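PDB 2GLF: probable M18 family aminopeptidase 1, which probably acts as a zinc-dependent metalloaminopeptidase, cleaving residues from the N-terminal end of peptides. Local coordinates for residues F76-L82 with I300-Q304; R84-V89 with K268-I273; A260-N265 with Y443-E448; A288-L294 with F406-R410; T357-G361 with D396-T402. All blocks are in the same frame, centred on the assembly; numbering follows the deposited sequence.

Contact 1 of 5, residues F76-L82 with I300-Q304; sequences FRVVDDL and ILKMQ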
# COMPACT_ATOMS: atom_id res chain seq x y z
N PHE A 76 -30.67 52.61 -4.57
CA PHE A 76 -30.17 53.65 -3.69
C PHE A 76 -31.28 54.54 -3.16
O PHE A 76 -32.42 54.52 -3.64
CB PHE A 76 -29.15 54.55 -4.41
CG PHE A 76 -28.04 53.80 -5.07
CD1 PHE A 76 -28.09 53.51 -6.43
CD2 PHE A 76 -26.94 53.36 -4.33
CE1 PHE A 76 -27.06 52.80 -7.05
CE2 PHE A 76 -25.91 52.65 -4.94
CZ PHE A 76 -25.97 52.36 -6.30
N ARG A 77 -30.91 55.31 -2.15
CA ARG A 77 -31.79 56.30 -1.53
C ARG A 77 -30.83 57.45 -1.27
O ARG A 77 -30.39 57.68 -0.15
CB ARG A 77 -32.39 55.77 -0.22
CG ARG A 77 -33.58 54.87 -0.43
CD ARG A 77 -34.24 54.49 0.88
NE ARG A 77 -34.74 55.66 1.59
CZ ARG A 77 -35.27 55.62 2.82
NH1 ARG A 77 -35.37 54.46 3.47
NH2 ARG A 77 -35.69 56.74 3.40
N VAL A 78 -30.47 58.14 -2.36
CA VAL A 78 -29.57 59.28 -2.28
C VAL A 78 -30.32 60.32 -1.47
O VAL A 78 -31.47 60.65 -1.77
CB VAL A 78 -29.26 59.83 -3.67
CG1 VAL A 78 -28.38 61.05 -3.56
CG2 VAL A 78 -28.57 58.77 -4.50
N VAL A 79 -29.66 60.82 -0.43
CA VAL A 79 -30.27 61.79 0.46
C VAL A 79 -29.37 62.99 0.73
O VAL A 79 -29.76 63.93 1.42
CB VAL A 79 -30.65 61.08 1.78
CG1 VAL A 79 -31.11 62.06 2.82
CG2 VAL A 79 -31.75 60.06 1.52
N ASP A 80 -28.17 62.97 0.16
CA ASP A 80 -27.24 64.07 0.34
C ASP A 80 -26.22 64.03 -0.80
O ASP A 80 -26.42 63.33 -1.79
CB ASP A 80 -26.51 63.94 1.68
CG ASP A 80 -25.95 65.27 2.16
OD1 ASP A 80 -25.43 66.04 1.32
OD2 ASP A 80 -26.02 65.55 3.37
N ASP A 81 -25.15 64.79 -0.66
CA ASP A 81 -24.11 64.82 -1.67
C ASP A 81 -23.36 63.48 -1.57
O ASP A 81 -22.88 63.11 -0.50
CB ASP A 81 -23.17 65.99 -1.38
CG ASP A 81 -22.02 66.09 -2.35
OD1 ASP A 81 -21.16 66.97 -2.14
OD2 ASP A 81 -21.96 65.30 -3.31
N LEU A 82 -23.26 62.73 -2.67
CA LEU A 82 -22.56 61.45 -2.63
C LEU A 82 -21.15 61.56 -2.11
O LEU A 82 -20.57 60.57 -1.67
CB LEU A 82 -22.50 60.78 -4.01
CG LEU A 82 -23.71 59.98 -4.49
CD1 LEU A 82 -23.21 58.96 -5.52
CD2 LEU A 82 -24.40 59.27 -3.32
N ILE A 300 -24.98 58.71 -10.82
CA ILE A 300 -25.53 59.52 -9.76
C ILE A 300 -24.67 60.76 -9.53
O ILE A 300 -25.19 61.85 -9.26
CB ILE A 300 -25.65 58.70 -8.44
CG1 ILE A 300 -26.72 57.62 -8.62
CG2 ILE A 300 -25.98 59.63 -7.26
CD1 ILE A 300 -26.86 56.69 -7.43
N LEU A 301 -23.35 60.60 -9.63
CA LEU A 301 -22.44 61.72 -9.44
C LEU A 301 -22.60 62.79 -10.51
O LEU A 301 -22.64 63.99 -10.19
CB LEU A 301 -20.99 61.22 -9.42
CG LEU A 301 -20.54 60.55 -8.12
CD1 LEU A 301 -19.10 60.06 -8.27
CD2 LEU A 301 -20.65 61.54 -6.97
N LYS A 302 -22.71 62.38 -11.77
CA LYS A 302 -22.88 63.32 -12.87
C LYS A 302 -24.17 64.09 -12.65
O LYS A 302 -24.23 65.30 -12.86
CB LYS A 302 -22.96 62.59 -14.21
CG LYS A 302 -21.70 61.84 -14.55
CD LYS A 302 -20.50 62.76 -14.64
CE LYS A 302 -20.62 63.71 -15.82
NZ LYS A 302 -19.41 64.56 -15.95
N MSE A 303 -25.20 63.37 -12.20
CA MSE A 303 -26.49 63.97 -11.94
C MSE A 303 -26.40 65.03 -10.84
O MSE A 303 -27.22 65.94 -10.78
CB MSE A 303 -27.50 62.90 -11.55
CG MSE A 303 -27.74 61.90 -12.66
SE MSE A 303 -29.12 60.62 -12.21
CE MSE A 303 -30.60 61.35 -13.24
N GLN A 304 -25.39 64.91 -9.98
CA GLN A 304 -25.19 65.88 -8.92
C GLN A 304 -24.17 66.91 -9.37
O GLN A 304 -23.65 67.69 -8.57
CB GLN A 304 -24.71 65.18 -7.65
CG GLN A 304 -25.79 64.35 -6.99
CD GLN A 304 -25.38 63.80 -5.64
OE1 GLN A 304 -26.18 63.15 -4.96
NE2 GLN A 304 -24.14 64.05 -5.25

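Contact 2 of 5, residues R84-V89 with K268-I273; sequences RGLNLV and KSIGVI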
# COMPACT_ATOMS: atom_id res chain seq x y z
N ARG A 84 -20.26 62.66 0.49
CA ARG A 84 -20.26 62.33 1.91
C ARG A 84 -20.25 60.82 2.09
O ARG A 84 -20.24 60.32 3.22
CB ARG A 84 -21.49 62.93 2.59
CG ARG A 84 -21.69 64.40 2.30
CD ARG A 84 -22.73 64.99 3.21
NE ARG A 84 -22.30 65.00 4.61
CZ ARG A 84 -21.19 65.59 5.04
NH1 ARG A 84 -20.39 66.22 4.19
NH2 ARG A 84 -20.89 65.56 6.33
N GLY A 85 -20.24 60.09 0.98
CA GLY A 85 -20.23 58.64 1.01
C GLY A 85 -21.61 58.10 1.31
O GLY A 85 -22.55 58.87 1.54
N LEU A 86 -21.76 56.78 1.31
CA LEU A 86 -23.05 56.19 1.62
C LEU A 86 -22.89 54.89 2.39
O LEU A 86 -21.79 54.34 2.48
CB LEU A 86 -23.88 55.96 0.35
CG LEU A 86 -23.35 55.30 -0.93
CD1 LEU A 86 -24.45 55.33 -1.99
CD2 LEU A 86 -22.11 56.03 -1.45
N ASN A 87 -23.98 54.43 2.99
CA ASN A 87 -23.98 53.19 3.75
C ASN A 87 -24.61 52.11 2.89
O ASN A 87 -25.83 52.03 2.76
CB ASN A 87 -24.76 53.36 5.05
CG ASN A 87 -23.94 54.02 6.14
OD1 ASN A 87 -22.81 54.46 5.91
ND2 ASN A 87 -24.50 54.08 7.34
N LEU A 88 -23.77 51.27 2.30
CA LEU A 88 -24.24 50.20 1.45
C LEU A 88 -24.09 48.84 2.10
O LEU A 88 -23.11 48.56 2.77
CB LEU A 88 -23.45 50.16 0.15
CG LEU A 88 -23.48 51.35 -0.79
CD1 LEU A 88 -22.54 51.05 -1.95
CD2 LEU A 88 -24.90 51.60 -1.27
N VAL A 89 -25.09 48.00 1.89
CA VAL A 89 -25.05 46.64 2.38
C VAL A 89 -25.18 45.88 1.06
O VAL A 89 -26.08 46.17 0.26
CB VAL A 89 -26.22 46.35 3.35
CG1 VAL A 89 -27.52 46.75 2.70
CG2 VAL A 89 -26.24 44.88 3.73
N LYS A 268 -27.53 59.75 6.00
CA LYS A 268 -26.52 59.78 4.96
C LYS A 268 -27.06 58.87 3.85
O LYS A 268 -27.79 57.93 4.13
CB LYS A 268 -25.23 59.20 5.56
CG LYS A 268 -24.08 58.96 4.62
CD LYS A 268 -22.94 58.27 5.38
CE LYS A 268 -21.71 58.09 4.52
NZ LYS A 268 -20.60 57.41 5.25
N SER A 269 -26.76 59.16 2.59
CA SER A 269 -27.26 58.32 1.51
C SER A 269 -27.02 56.85 1.84
O SER A 269 -25.99 56.50 2.42
CB SER A 269 -26.55 58.64 0.19
OG SER A 269 -26.96 59.89 -0.35
N ILE A 270 -27.96 55.99 1.49
CA ILE A 270 -27.82 54.56 1.73
C ILE A 270 -28.19 53.79 0.48
O ILE A 270 -28.69 54.36 -0.49
CB ILE A 270 -28.72 54.08 2.88
CG1 ILE A 270 -30.19 54.26 2.49
CG2 ILE A 270 -28.38 54.83 4.15
CD1 ILE A 270 -31.17 53.58 3.43
N GLY A 271 -27.95 52.48 0.49
CA GLY A 271 -28.28 51.68 -0.67
C GLY A 271 -27.93 50.22 -0.52
O GLY A 271 -27.20 49.84 0.39
N VAL A 272 -28.47 49.40 -1.43
CA VAL A 272 -28.22 47.97 -1.42
C VAL A 272 -27.96 47.48 -2.85
O VAL A 272 -28.69 47.82 -3.77
CB VAL A 272 -29.42 47.17 -0.87
CG1 VAL A 272 -29.08 45.71 -0.83
CG2 VAL A 272 -29.78 47.66 0.53
N ILE A 273 -26.91 46.68 -3.03
CA ILE A 273 -26.60 46.15 -4.35
C ILE A 273 -26.69 44.62 -4.32
O ILE A 273 -26.20 43.97 -3.39
CB ILE A 273 -25.21 46.58 -4.79
CG1 ILE A 273 -25.12 48.10 -4.71
CG2 ILE A 273 -24.95 46.15 -6.23
CD1 ILE A 273 -23.71 48.61 -4.82

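Contact 3 of 5, residues A260-N265 with Y443-E448; sequences ALLSAN and YRSLME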
# COMPACT_ATOMS: atom_id res chain seq x y z
N ALA A 260 -34.55 46.49 5.16
CA ALA A 260 -33.89 47.53 5.93
C ALA A 260 -33.86 48.81 5.10
O ALA A 260 -34.24 49.88 5.57
CB ALA A 260 -32.48 47.11 6.29
N LEU A 261 -33.42 48.68 3.85
CA LEU A 261 -33.35 49.82 2.94
C LEU A 261 -34.66 50.56 2.90
O LEU A 261 -34.70 51.78 2.98
CB LEU A 261 -33.01 49.35 1.51
CG LEU A 261 -33.01 50.46 0.44
CD1 LEU A 261 -31.86 51.40 0.72
CD2 LEU A 261 -32.88 49.88 -0.95
N LEU A 262 -35.75 49.80 2.79
CA LEU A 262 -37.08 50.37 2.70
C LEU A 262 -37.63 51.05 3.96
O LEU A 262 -38.45 51.96 3.86
CB LEU A 262 -38.08 49.30 2.25
CG LEU A 262 -37.81 48.63 0.91
CD1 LEU A 262 -39.00 47.76 0.54
CD2 LEU A 262 -37.58 49.68 -0.17
N SER A 263 -37.18 50.63 5.14
CA SER A 263 -37.71 51.21 6.36
C SER A 263 -36.72 52.03 7.17
O SER A 263 -37.00 52.44 8.29
CB SER A 263 -38.30 50.12 7.25
OG SER A 263 -37.29 49.26 7.72
N ALA A 264 -35.56 52.28 6.60
CA ALA A 264 -34.57 53.05 7.33
C ALA A 264 -34.85 54.56 7.26
O ALA A 264 -35.51 55.04 6.34
CB ALA A 264 -33.18 52.75 6.78
N ASN A 265 -34.36 55.28 8.27
CA ASN A 265 -34.48 56.73 8.33
C ASN A 265 -33.02 57.16 8.18
O ASN A 265 -32.31 57.35 9.17
CB ASN A 265 -35.04 57.16 9.68
CG ASN A 265 -36.42 56.60 9.92
OD1 ASN A 265 -37.35 56.86 9.14
ND2 ASN A 265 -36.58 55.83 10.99
N TYR A 443 -28.82 45.49 10.03
CA TYR A 443 -28.66 46.18 8.75
C TYR A 443 -29.29 47.57 8.70
O TYR A 443 -28.72 48.50 8.12
CB TYR A 443 -29.25 45.34 7.62
CG TYR A 443 -28.42 44.14 7.23
CD1 TYR A 443 -28.90 43.22 6.30
CD2 TYR A 443 -27.15 43.92 7.79
CE1 TYR A 443 -28.14 42.10 5.93
CE2 TYR A 443 -26.39 42.81 7.42
CZ TYR A 443 -26.89 41.91 6.50
OH TYR A 443 -26.16 40.81 6.12
N ARG A 444 -30.47 47.70 9.29
CA ARG A 444 -31.19 48.97 9.30
C ARG A 444 -30.51 50.01 10.16
O ARG A 444 -30.31 51.15 9.74
CB ARG A 444 -32.62 48.76 9.80
CG ARG A 444 -33.40 50.04 9.98
CD ARG A 444 -34.81 49.78 10.48
NE ARG A 444 -35.49 51.02 10.83
CZ ARG A 444 -36.77 51.10 11.20
NH1 ARG A 444 -37.52 50.01 11.25
NH2 ARG A 444 -37.29 52.28 11.50
N SER A 445 -30.15 49.61 11.38
CA SER A 445 -29.50 50.52 12.30
C SER A 445 -28.06 50.82 11.88
O SER A 445 -27.45 51.76 12.37
CB SER A 445 -29.55 49.96 13.72
OG SER A 445 -29.08 48.64 13.76
N LEU A 446 -27.51 50.01 10.98
CA LEU A 446 -26.15 50.26 10.52
C LEU A 446 -26.15 51.26 9.38
O LEU A 446 -25.20 52.03 9.21
CB LEU A 446 -25.48 48.96 10.06
CG LEU A 446 -24.80 48.13 11.15
CD1 LEU A 446 -24.30 46.84 10.55
CD2 LEU A 446 -23.65 48.91 11.78
N MSE A 447 -27.22 51.25 8.59
CA MSE A 447 -27.35 52.18 7.48
C MSE A 447 -27.67 53.55 8.07
O MSE A 447 -27.24 54.58 7.55
CB MSE A 447 -28.48 51.77 6.54
CG MSE A 447 -28.33 50.39 5.96
SE MSE A 447 -29.91 49.89 4.95
CE MSE A 447 -29.10 49.66 3.21
N GLU A 448 -28.43 53.53 9.16
CA GLU A 448 -28.86 54.74 9.85
C GLU A 448 -27.80 55.43 10.69
O GLU A 448 -27.72 56.66 10.70
CB GLU A 448 -30.06 54.43 10.76
CG GLU A 448 -31.39 54.23 10.05
CD GLU A 448 -32.51 53.83 11.01
OE1 GLU A 448 -33.69 53.81 10.58
OE2 GLU A 448 -32.22 53.52 12.19

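Contact 4 of 5, residues A288-L294 with F406-R410; sequences AKARFYL and FFAER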
# COMPACT_ATOMS: atom_id res chain seq x y z
N ALA A 288 -19.84 41.36 -8.26
CA ALA A 288 -18.95 42.40 -7.76
C ALA A 288 -17.79 42.44 -8.74
O ALA A 288 -17.53 41.45 -9.41
CB ALA A 288 -18.47 42.03 -6.37
N LYS A 289 -17.11 43.57 -8.85
CA LYS A 289 -16.00 43.61 -9.80
C LYS A 289 -16.56 43.40 -11.21
O LYS A 289 -16.25 42.41 -11.87
CB LYS A 289 -15.01 42.50 -9.44
CG LYS A 289 -13.93 42.23 -10.46
CD LYS A 289 -13.90 40.75 -10.82
CE LYS A 289 -13.64 39.87 -9.61
NZ LYS A 289 -13.45 38.45 -9.99
N ALA A 290 -17.41 44.32 -11.65
CA ALA A 290 -18.02 44.23 -12.98
C ALA A 290 -18.36 45.60 -13.55
O ALA A 290 -19.16 45.70 -14.49
CB ALA A 290 -19.27 43.37 -12.92
N ARG A 291 -17.77 46.64 -12.98
CA ARG A 291 -17.99 48.01 -13.45
C ARG A 291 -19.38 48.55 -13.12
O ARG A 291 -19.52 49.70 -12.71
CB ARG A 291 -17.74 48.11 -14.96
CG ARG A 291 -17.58 49.55 -15.44
CD ARG A 291 -17.19 49.61 -16.91
NE ARG A 291 -16.90 50.98 -17.34
CZ ARG A 291 -15.78 51.63 -17.04
NH1 ARG A 291 -14.83 51.05 -16.32
NH2 ARG A 291 -15.61 52.88 -17.46
N PHE A 292 -20.39 47.71 -13.29
CA PHE A 292 -21.78 48.08 -13.00
C PHE A 292 -21.94 48.92 -11.73
O PHE A 292 -22.66 49.93 -11.71
CB PHE A 292 -22.61 46.80 -12.87
CG PHE A 292 -23.97 47.01 -12.29
CD1 PHE A 292 -24.89 47.85 -12.91
CD2 PHE A 292 -24.34 46.36 -11.12
CE1 PHE A 292 -26.17 48.03 -12.38
CE2 PHE A 292 -25.61 46.53 -10.58
CZ PHE A 292 -26.53 47.37 -11.20
N TYR A 293 -21.28 48.48 -10.67
CA TYR A 293 -21.31 49.15 -9.38
C TYR A 293 -20.82 50.60 -9.43
O TYR A 293 -21.47 51.50 -8.90
CB TYR A 293 -20.48 48.34 -8.39
CG TYR A 293 -20.13 49.04 -7.10
CD1 TYR A 293 -21.11 49.66 -6.33
CD2 TYR A 293 -18.83 49.02 -6.62
CE1 TYR A 293 -20.80 50.25 -5.10
CE2 TYR A 293 -18.51 49.60 -5.40
CZ TYR A 293 -19.50 50.21 -4.64
OH TYR A 293 -19.18 50.75 -3.41
N LEU A 294 -19.68 50.82 -10.07
CA LEU A 294 -19.16 52.18 -10.16
C LEU A 294 -19.89 52.96 -11.24
O LEU A 294 -20.02 54.18 -11.16
CB LEU A 294 -17.67 52.14 -10.45
CG LEU A 294 -16.86 51.53 -9.30
CD1 LEU A 294 -15.39 51.80 -9.53
CD2 LEU A 294 -17.31 52.12 -7.96
N PHE A 406 -13.74 42.67 -2.94
CA PHE A 406 -13.90 43.50 -4.12
C PHE A 406 -14.23 44.95 -3.83
O PHE A 406 -13.78 45.85 -4.54
CB PHE A 406 -14.97 42.91 -5.04
CG PHE A 406 -14.69 41.49 -5.43
CD1 PHE A 406 -13.45 41.13 -5.95
CD2 PHE A 406 -15.67 40.51 -5.28
CE1 PHE A 406 -13.17 39.81 -6.29
CE2 PHE A 406 -15.41 39.18 -5.62
CZ PHE A 406 -14.15 38.83 -6.13
N PHE A 407 -15.03 45.18 -2.80
CA PHE A 407 -15.40 46.54 -2.45
C PHE A 407 -14.28 47.24 -1.69
O PHE A 407 -14.04 48.43 -1.88
CB PHE A 407 -16.71 46.54 -1.66
CG PHE A 407 -17.87 46.07 -2.47
CD1 PHE A 407 -18.05 44.71 -2.72
CD2 PHE A 407 -18.73 46.98 -3.07
CE1 PHE A 407 -19.07 44.27 -3.55
CE2 PHE A 407 -19.76 46.55 -3.91
CZ PHE A 407 -19.93 45.19 -4.15
N ALA A 408 -13.59 46.49 -0.83
CA ALA A 408 -12.48 47.05 -0.07
C ALA A 408 -11.39 47.36 -1.10
O ALA A 408 -10.52 48.20 -0.87
CB ALA A 408 -11.98 46.04 0.94
N GLU A 409 -11.48 46.67 -2.23
CA GLU A 409 -10.54 46.81 -3.34
C GLU A 409 -10.77 48.18 -3.98
O GLU A 409 -9.87 48.74 -4.61
CB GLU A 409 -10.80 45.71 -4.37
CG GLU A 409 -9.56 45.01 -4.90
CD GLU A 409 -9.89 43.87 -5.86
OE1 GLU A 409 -10.35 44.15 -6.99
OE2 GLU A 409 -9.70 42.70 -5.48
N ARG A 410 -11.98 48.70 -3.81
CA ARG A 410 -12.33 50.00 -4.39
C ARG A 410 -12.11 51.18 -3.45
O ARG A 410 -12.62 52.28 -3.70
CB ARG A 410 -13.78 50.00 -4.86
CG ARG A 410 -14.07 48.94 -5.91
CD ARG A 410 -15.37 49.24 -6.61
NE ARG A 410 -16.09 48.02 -6.97
CZ ARG A 410 -15.62 47.09 -7.79
NH1 ARG A 410 -14.43 47.24 -8.35
NH2 ARG A 410 -16.34 46.02 -8.03
O HOH W 1 -16.62 50.35 -2.50

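Contact 5 of 5, residues T357-G361 with D396-T402; sequences TGARG and DQGGGGT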
# COMPACT_ATOMS: atom_id res chain seq x y z
N THR A 357 -12.50 35.67 6.40
CA THR A 357 -12.85 34.35 5.88
C THR A 357 -11.93 33.96 4.73
O THR A 357 -12.26 34.18 3.57
CB THR A 357 -14.29 34.32 5.33
OG1 THR A 357 -14.45 35.37 4.37
CG2 THR A 357 -15.30 34.49 6.44
N GLY A 358 -10.78 33.38 5.05
CA GLY A 358 -9.87 32.98 3.99
C GLY A 358 -9.57 31.49 4.01
O GLY A 358 -10.47 30.68 4.21
N ALA A 359 -8.31 31.14 3.78
CA ALA A 359 -7.90 29.74 3.79
C ALA A 359 -6.67 29.58 4.68
O ALA A 359 -6.65 30.06 5.81
CB ALA A 359 -7.58 29.28 2.37
N ARG A 360 -5.64 28.92 4.18
CA ARG A 360 -4.43 28.69 4.95
C ARG A 360 -3.86 29.97 5.61
O ARG A 360 -2.80 30.47 5.22
CB ARG A 360 -3.37 28.06 4.04
CG ARG A 360 -3.80 26.73 3.45
CD ARG A 360 -3.70 25.62 4.47
NE ARG A 360 -2.32 25.46 4.92
CZ ARG A 360 -1.93 24.56 5.82
NH1 ARG A 360 -2.81 23.74 6.37
NH2 ARG A 360 -0.65 24.49 6.17
N GLY A 361 -4.56 30.49 6.61
CA GLY A 361 -4.07 31.69 7.28
C GLY A 361 -4.41 33.02 6.62
O GLY A 361 -3.52 33.80 6.31
N ASP A 396 -7.26 25.63 9.78
CA ASP A 396 -7.09 25.15 8.41
C ASP A 396 -8.18 24.21 7.88
O ASP A 396 -7.96 23.45 6.94
CB ASP A 396 -5.71 24.50 8.25
CG ASP A 396 -4.60 25.52 8.14
OD1 ASP A 396 -4.78 26.49 7.37
OD2 ASP A 396 -3.56 25.36 8.81
N GLN A 397 -9.36 24.30 8.48
CA GLN A 397 -10.51 23.48 8.10
C GLN A 397 -10.98 23.65 6.67
O GLN A 397 -11.21 22.66 5.95
CB GLN A 397 -11.67 23.75 9.05
CG GLN A 397 -11.74 22.77 10.18
CD GLN A 397 -12.15 21.40 9.72
OE1 GLN A 397 -12.11 20.44 10.48
NE2 GLN A 397 -12.54 21.29 8.46
N GLY A 398 -11.16 24.89 6.24
CA GLY A 398 -11.62 25.12 4.88
C GLY A 398 -11.57 26.57 4.45
O GLY A 398 -11.11 27.43 5.20
N GLY A 399 -12.06 26.83 3.25
CA GLY A 399 -12.04 28.19 2.73
C GLY A 399 -13.41 28.84 2.66
O GLY A 399 -14.44 28.19 2.85
N GLY A 400 -13.41 30.14 2.39
CA GLY A 400 -14.64 30.88 2.29
C GLY A 400 -14.54 31.93 1.21
O GLY A 400 -14.83 31.66 0.04
N GLY A 401 -14.13 33.14 1.59
CA GLY A 401 -14.01 34.21 0.63
C GLY A 401 -15.36 34.73 0.16
O GLY A 401 -16.12 34.00 -0.47
N THR A 402 -15.66 35.98 0.50
CA THR A 402 -16.92 36.59 0.09
C THR A 402 -16.61 37.75 -0.84
O THR A 402 -15.45 37.99 -1.17
CB THR A 402 -17.70 37.14 1.30
OG1 THR A 402 -16.89 38.09 1.99
CG2 THR A 402 -18.08 36.02 2.25

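Contact 1 of 5, residues F76-L82 with I300-Q304
Ile300, near the C-terminal end of helix 292-303, packs against Phe76, Val78 and Leu82, which lie at the end of strand 73-77 and in the loop that follows. This is a helix-on-sheet contact of the alpha/beta fold. Followed outward, Ile300 CB lies 3.8 Å from Leu82 CD1. The CG2 branch continues past Leu82 and meets Val78 CG2 tip to tip at 3.9 Å. The other branch, with CG1 turned beside the backbone N (chi1 -68°), carries CD1 over one face of the Phe76 ring. That methyl is 4.0 Å from the ring centroid and 29° off its normal, the geometry of a CH-pi contact. Just past the helix, the extended side chain of Gln304 brings its amide among Asp80 O, the Asp81 carboxylate and Leu82 N. Asp81 OD2 takes a hydrogen bond from Lys83 N, just past the segment. A leucine in place of Gln304 would probably place hydrocarbon against Asp80 O and Leu82 N, where a polar group now lies. The apolar surface continues to Leu301, whose CD2 lies 3.6 Å from Leu82 CB.

Contact 2 of 5, residues R84-V89 with K268-I273
Asn87, Leu88 and Val89 pair with Ile270, Gly271 and Val272 as neighbouring parallel strands, their short axes 4.7 Å apart and 23° from parallel. Backbone bonds alternate between the two strands. Asn87 N gives to Ser269 O at 2.9 Å, and Asn87 O accepts from Gly271 N at 3.1 Å. Val89 N then gives to Gly271 O at 3.2 Å, while the bond from Ile273 N to Val89 O is weak. Leu88 turns its own backbone to Ser321 and Ile323 on the opposite side, and Ile270 and Val272 pair with Arg77 and Ala75. The buried side-chain polar groups are met elsewhere: Asn87 ND2 bonds to Met447 O and to the C-terminal carboxylate of Leu450, Ser269 OG to Val79 N. Gly271 leaves room for Leu88 CD2, which lies 3.4 Å from Gly271 C, while Leu88 CD1 reaches Ile273 CD1 at 3.9 Å. On the other face Val89 CG1 and Val272 CG2 run alongside each other at 3.3 Å. Parallel strands bonded on both edges and carrying apolar side chains on both faces are typical of the central sheet of an alpha/beta fold, here the mixed sheet of the zinc exopeptidase clan.

Contact 3 of 5, residues A260-N265 with Y443-E448
Ala260 supplies the apolar centre: its CB points into helix 433-449 and lies 3.9 Å from Tyr443 CB and 4.0 Å from the selenium of Met447. So small a side chain lets the backbones come close, the CA atoms of Ala260 and Arg444 being 4.6 Å apart. Beside it the bent end of Met447 crosses Leu261, CE to CD1 4.1 Å. Farther out, Arg444 runs extended from CG to NE along the end of helix 248-263, its CG anti to the backbone N (chi1 174°). Ser263 O sits 3.0 Å above the guanidinium plane, offset toward the rim, so it covers a face and no N-H is directed at it. At the guanidinium edge, in plane, NE makes a weak but nearly straight hydrogen bond to Glu448 OE1 at 3.3 Å, part of a salt bridge within the helix. The same oxygen accepts from Asn265 N at 2.8 Å, on the anti side of the carboxylate. Glu448 OE1 is thus gripped twice, once by its own helix and once by the chain leaving the other. A leucine in place of Arg444 would probably leave Glu448 without its charged mate and Ser263 O without the guanidinium over it, the carboxylate being held by Asn265 N alone among the bonds described. Arg444 NH1 and Ser263 OG both bond to Tyr440 OH, extending the polar edge. Beneath, Leu261 and Met447 rest on Ile270 and Val272 of strand 270-275, and Tyr443 and Met447 touch Val89 of strand 87-92, so both helices cover the same face of the central sheet.

Contact 4 of 5, residues A288-L294 with F406-R410
Ala288 and Tyr293, on the turn that leads into helix 292-303 and on its first turn, pack against Phe406 and Phe407 of the short helix 404-408. Arg291 holds the N-cap position between them. Ala288 CB fits between the two phenylalanines, 3.4 Å from Phe406 CD2 and 3.7 Å from Phe407 CE1. In Tyr293 a chi1 of 166° sets CG anti to the backbone N and carries the ring to Phe407. Phe407 CE2 stands 3.6 Å above the Tyr293 plane, over the ring centre, but the planes are 58° apart, so the pair is oblique, with centroids separated by 4.8 Å. Tyr293 OH bonds to a water at 2.7 Å, which donates to Phe407 O. Arg410 runs antiparallel alongside Tyr293, with NE at the ring edge and in plane, while Leu294 CD2 touches Arg410 CD at 3.7 Å. Lys289, less well ordered, lays its CB over a face of the Phe406 ring. Arg291 reaches outward to form salt bridges with Glu310 and Asp314 of a second subunit. Inward, Tyr293 rests on Leu88 and Phe407 on Val90, both of strand 87-92; Phe407 also touches Val414 of strand 414-421, and Tyr293 and Leu294 meet Leu317 of helix 310-318. The contact therefore lies between the central sheet and subunit neighbours.

Contact 5 of 5, residues T357-G361 with D396-T402
Arg360 and Asp396 face each other with their flat ends nearly parallel, guanidinium and carboxylate planes 16° apart, although the two side chains as a whole cross at about a right angle. Asp396 OD2 lies over a face of the guanidinium, 3.0 Å from Arg360 NH1. No N-H points at it, so this salt bridge rests on charge alone. Arg360 reaches the position bent at chi2 (-77°) and chi3 (-62°), which swings the group back across the aspartate; its CD comes 3.2 Å from Asp396 OD1. The carboxylate has firmer partners in a third subunit, where Lys124 forms a salt bridge with OD2 and Tyr118 OH a hydrogen bond with OD1. The other end of the contact is almost all backbone. Gly401 N donates to Thr357 O at 2.9 Å. Gly399 CA approaches Gly358 O at 3.3 Å in a CA-H...O contact. The run Gly398-Gly401 brings no side chain between the loops, and the positive phi of Gly401 by itself favours glycine. Thr402, which follows, bonds through OG1 to Asp416 OD2, caps Ala404 N weakly and touches the manganese ligand Asp326, its side chain about 6 Å from a bound manganese ion. Charge thus gathers at the Asp396 end and backbone bonding at the Gly401 end, next to Thr402. Arg360 and Lys124 of the third subunit both lie by the one carboxylate, which would probably offset the closeness of their like charges.

In the fold
Contacts 1 and 2 are buried, contacts 3 and 4 partly so, and contact 5 lies at the surface. Contact 2 is the middle of the set: its strands belong to the sheet that contact 1 reaches through strand 73-77, and it touches contact 3 through Asn87 and Met447 and contact 4 through Ile273 and Tyr293. Contacts 1 and 4 use opposite ends of helix 292-303. Chemistry follows place: backbone bonds dominate in contact 2, apolar side chains in contact 1, aromatic rings beside an arginine in contact 4, and contact 3 grades from apolar to charged. Contact 5, joined to contact 4 only in sequence, relies on charge and glycine backbone; both touch a third subunit.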